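PDB 5YIU: cell cycle regulatory protein GcrA from Caulobacter crescentus, which probably activates transcription of cell-cycle genes by binding DNA through the amino-terminal helix-turn-helix domain that makes up this chain. Local coordinates for residues K16-D21 with S26-Q31. Residues are numbered along the deposited sequence; the frame is centred on the assembly and turned at random.
Sequences KKLWLD and SQIAKQ
Ile28 reaches from helix 25-32 to the flank of helix 9-21, where it meets both Leu18 and Trp19, and the pair illustrates how the first two helices of a three-helix, helix-turn-helix type DNA-binding domain can meet through four side chains, here Leu18, Trp19, Ile28 and Gln31. Ile28 CG1 lies 3.7 Å from Leu18 CB, and the chain then carries CD1 on to Trp19. There the methyl Ile28 CD1 comes to 3.6 Å from the backbone Trp19 N and meets the indole at its edge, in the ring plane, with Trp19 CE3 3.7 Å from Ile28 CD1. Because CG1 is anti to the carbonyl carbon of Ile28 (chi1 -66°) and CD1 continues the chain in an extended form, the branch runs past Leu18 CB to Trp19. The axes of segments 16-21 and 26-31 approach to 10.2 Å. A second touch is made further along, where Leu18 CD1 lies 3.5 Å from Gln31 OE1; this is a van der Waals contact between a methyl and an amide oxygen, and no hydrogen bond joins the two segments. The two segment axes run roughly antiparallel, at 151°, as a short connection between consecutive helices allows. Leu23, in that connection, touches Leu18, Ile28 and Gln31, while Val40 and Val44 of helix 37-47 pack on Ile28 and Trp19 respectively. At the start of helix 25-32, Ser24 OG accepts a hydrogen bond from Gln27 N. Trp19 CG stands anti to its own backbone nitrogen (chi1 -173°), and rotation about CB-CG turns the benzo edge, with CE3, to Ile28 CD1.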
ATOM      1  N   LYS A  16       6.176  -2.036  -0.647  1.00  7.95           N
ATOM      2  CA  LYS A  16       6.995  -3.237  -0.633  1.00  8.96           C
ATOM      3  C   LYS A  16       8.016  -3.204   0.503  1.00  8.10           C
ATOM      4  O   LYS A  16       8.116  -4.162   1.275  1.00  8.15           O
ATOM      5  CB  LYS A  16       7.679  -3.407  -1.985  1.00 11.84           C
ATOM      6  CG  LYS A  16       8.596  -4.604  -2.086  1.00 20.20           C
ATOM      7  CD  LYS A  16       9.223  -4.653  -3.467  1.00 25.26           C
ATOM      8  CE  LYS A  16      10.443  -5.545  -3.474  1.00 32.13           C
ATOM      9  NZ  LYS A  16      11.107  -5.569  -4.805  1.00 34.07           N
ATOM     10  N   LYS A  17       8.755  -2.104   0.627  1.00  7.68           N
ATOM     11  CA  LYS A  17       9.761  -1.976   1.677  0.56  9.18           C
ATOM     12  C   LYS A  17       9.143  -2.080   3.066  1.00  7.68           C
ATOM     13  O   LYS A  17       9.630  -2.821   3.920  1.00  7.63           O
ATOM     14  CB  LYS A  17      10.509  -0.647   1.542  0.56 10.23           C
ATOM     15  CG  LYS A  17      11.466  -0.577   0.364  1.00 16.50           C
ATOM     16  CD  LYS A  17      11.974   0.847   0.153  1.00 20.72           C
ATOM     17  CE  LYS A  17      13.122   0.891  -0.857  1.00 27.84           C
ATOM     18  NZ  LYS A  17      13.762   2.237  -0.931  0.56 23.80           N
ATOM     19  N   LEU A  18       8.063  -1.344   3.287  1.00  7.93           N
ATOM     20  CA  LEU A  18       7.408  -1.334   4.589  1.00  7.96           C
ATOM     21  C   LEU A  18       6.788  -2.683   4.934  1.00  7.53           C
ATOM     22  O   LEU A  18       6.811  -3.116   6.092  1.00  7.95           O
ATOM     23  CB  LEU A  18       6.368  -0.219   4.665  1.00 10.26           C
ATOM     24  CG  LEU A  18       6.923   1.200   4.530  1.00  8.82           C
ATOM     25  CD1 LEU A  18       5.800   2.220   4.694  1.00 12.97           C
ATOM     26  CD2 LEU A  18       8.066   1.466   5.520  1.00 13.36           C
ATOM     27  N   TRP A  19       6.240  -3.354   3.934  1.00  7.65           N
ATOM     28  CA  TRP A  19       5.682  -4.679   4.169  1.00  8.84           C
ATOM     29  C   TRP A  19       6.791  -5.652   4.570  1.00  9.11           C
ATOM     30  O   TRP A  19       6.642  -6.411   5.531  1.00  8.71           O
ATOM     31  CB  TRP A  19       4.923  -5.181   2.938  1.00  8.09           C
ATOM     32  CG  TRP A  19       4.205  -6.463   3.188  1.00  7.69           C
ATOM     33  CD1 TRP A  19       4.618  -7.712   2.838  1.00 10.11           C
ATOM     34  CD2 TRP A  19       2.957  -6.626   3.867  1.00  8.11           C
ATOM     35  NE1 TRP A  19       3.699  -8.642   3.243  1.00 10.94           N
ATOM     36  CE2 TRP A  19       2.666  -8.002   3.878  1.00  9.20           C
ATOM     37  CE3 TRP A  19       2.057  -5.739   4.473  1.00  8.46           C
ATOM     38  CZ2 TRP A  19       1.508  -8.518   4.459  1.00 11.92           C
ATOM     39  CZ3 TRP A  19       0.905  -6.252   5.048  1.00 12.76           C
ATOM     40  CH2 TRP A  19       0.642  -7.630   5.038  1.00 13.09           C
ATOM     41  N   LEU A  20       7.905  -5.621   3.841  1.00  7.23           N
ATOM     42  CA  LEU A  20       9.051  -6.462   4.177  1.00  8.02           C
ATOM     43  C   LEU A  20       9.636  -6.095   5.541  1.00  9.36           C
ATOM     44  O   LEU A  20      10.167  -6.960   6.227  1.00  8.56           O
ATOM     45  CB  LEU A  20      10.119  -6.385   3.084  1.00  8.11           C
ATOM     46  CG  LEU A  20       9.700  -6.971   1.731  1.00  9.08           C
ATOM     47  CD1 LEU A  20      10.759  -6.642   0.681  1.00 12.46           C
ATOM     48  CD2 LEU A  20       9.447  -8.474   1.813  1.00 11.32           C
ATOM     49  N   ASP A  21       9.527  -4.822   5.923  1.00  7.02           N
ATOM     50  CA  ASP A  21       9.982  -4.357   7.236  1.00  9.19           C
ATOM     51  C   ASP A  21       9.103  -4.854   8.379  1.00 10.92           C
ATOM     52  O   ASP A  21       9.485  -4.755   9.546  1.00 13.07           O
ATOM     53  CB  ASP A  21      10.040  -2.830   7.308  1.00 10.62           C
ATOM     54  CG  ASP A  21      11.114  -2.233   6.431  1.00 10.11           C
ATOM     55  OD1 ASP A  21      12.074  -2.946   6.057  1.00  8.98           O
ATOM     56  OD2 ASP A  21      11.010  -1.033   6.143  1.00  9.47           O
ATOM     57  N   SER A  26      -2.417  -1.460   8.096  1.00 11.00           N
ATOM     58  CA  SER A  26      -2.923  -0.213   8.666  0.64 11.93           C
ATOM     59  C   SER A  26      -1.856   0.867   8.672  1.00 10.78           C
ATOM     60  O   SER A  26      -2.098   1.992   8.247  1.00 12.65           O
ATOM     61  CB  SER A  26      -3.416  -0.436  10.095  0.64 15.92           C
ATOM     62  OG  SER A  26      -4.762  -0.856  10.096  0.64 16.98           O
ATOM     63  N   GLN A  27      -0.673   0.513   9.166  1.00 11.87           N
ATOM     64  CA  GLN A  27       0.421   1.474   9.253  1.00 11.52           C
ATOM     65  C   GLN A  27       0.838   1.924   7.871  1.00 10.73           C
ATOM     66  O   GLN A  27       1.091   3.102   7.641  1.00 12.21           O
ATOM     67  CB  GLN A  27       1.626   0.842   9.947  1.00 13.15           C
ATOM     68  CG  GLN A  27       1.487   0.644  11.441  1.00 19.90           C
ATOM     69  CD  GLN A  27       2.687  -0.085  12.046  1.00 29.46           C
ATOM     70  OE1 GLN A  27       2.898  -1.283  11.806  1.00 21.15           O
ATOM     71  NE2 GLN A  27       3.480   0.638  12.832  1.00 28.40           N
ATOM     72  N   ILE A  28       0.917   0.976   6.946  1.00  8.96           N
ATOM     73  CA  ILE A  28       1.310   1.306   5.580  1.00  9.27           C
ATOM     74  C   ILE A  28       0.291   2.227   4.910  1.00  9.24           C
ATOM     75  O   ILE A  28       0.664   3.189   4.246  1.00  9.01           O
ATOM     76  CB  ILE A  28       1.522   0.026   4.749  1.00  8.59           C
ATOM     77  CG1 ILE A  28       2.724  -0.753   5.299  1.00  9.59           C
ATOM     78  CG2 ILE A  28       1.701   0.359   3.275  1.00  9.48           C
ATOM     79  CD1 ILE A  28       2.918  -2.102   4.684  1.00 10.41           C
ATOM     80  N   ALA A  29      -0.994   1.942   5.103  1.00  9.25           N
ATOM     81  CA  ALA A  29      -2.038   2.806   4.562  1.00 10.96           C
ATOM     82  C   ALA A  29      -1.892   4.226   5.101  1.00  9.85           C
ATOM     83  O   ALA A  29      -2.028   5.206   4.355  1.00 10.95           O
ATOM     84  CB  ALA A  29      -3.411   2.252   4.887  1.00 10.86           C
ATOM     85  N   LYS A  30      -1.610   4.329   6.399  1.00 10.95           N
ATOM     86  CA  LYS A  30      -1.468   5.630   7.045  1.00 14.73           C
ATOM     87  C   LYS A  30      -0.288   6.397   6.451  1.00 13.38           C
ATOM     88  O   LYS A  30      -0.384   7.594   6.181  1.00 16.09           O
ATOM     89  CB  LYS A  30      -1.283   5.452   8.553  1.00 17.30           C
ATOM     90  CG  LYS A  30      -1.481   6.713   9.378  1.00 24.13           C
ATOM     91  CD  LYS A  30      -0.156   7.310   9.813  1.00 44.61           C
ATOM     92  CE  LYS A  30      -0.367   8.514  10.722  1.00 55.82           C
ATOM     93  NZ  LYS A  30       0.926   9.123  11.140  1.00 54.38           N
ATOM     94  N   GLN A  31       0.824   5.708   6.236  1.00 11.91           N
ATOM     95  CA  GLN A  31       2.004   6.369   5.682  1.00 12.69           C
ATOM     96  C   GLN A  31       1.863   6.743   4.201  1.00 13.07           C
ATOM     97  O   GLN A  31       2.328   7.793   3.777  1.00 14.95           O
ATOM     98  CB  GLN A  31       3.255   5.528   5.931  1.00 13.54           C
ATOM     99  CG  GLN A  31       3.557   5.370   7.415  1.00 17.46           C
ATOM    100  CD  GLN A  31       4.905   4.744   7.692  1.00 26.86           C
ATOM    101  OE1 GLN A  31       5.843   4.873   6.902  1.00 22.79           O
ATOM    102  NE2 GLN A  31       5.009   4.055   8.824  1.00 25.06           N
TER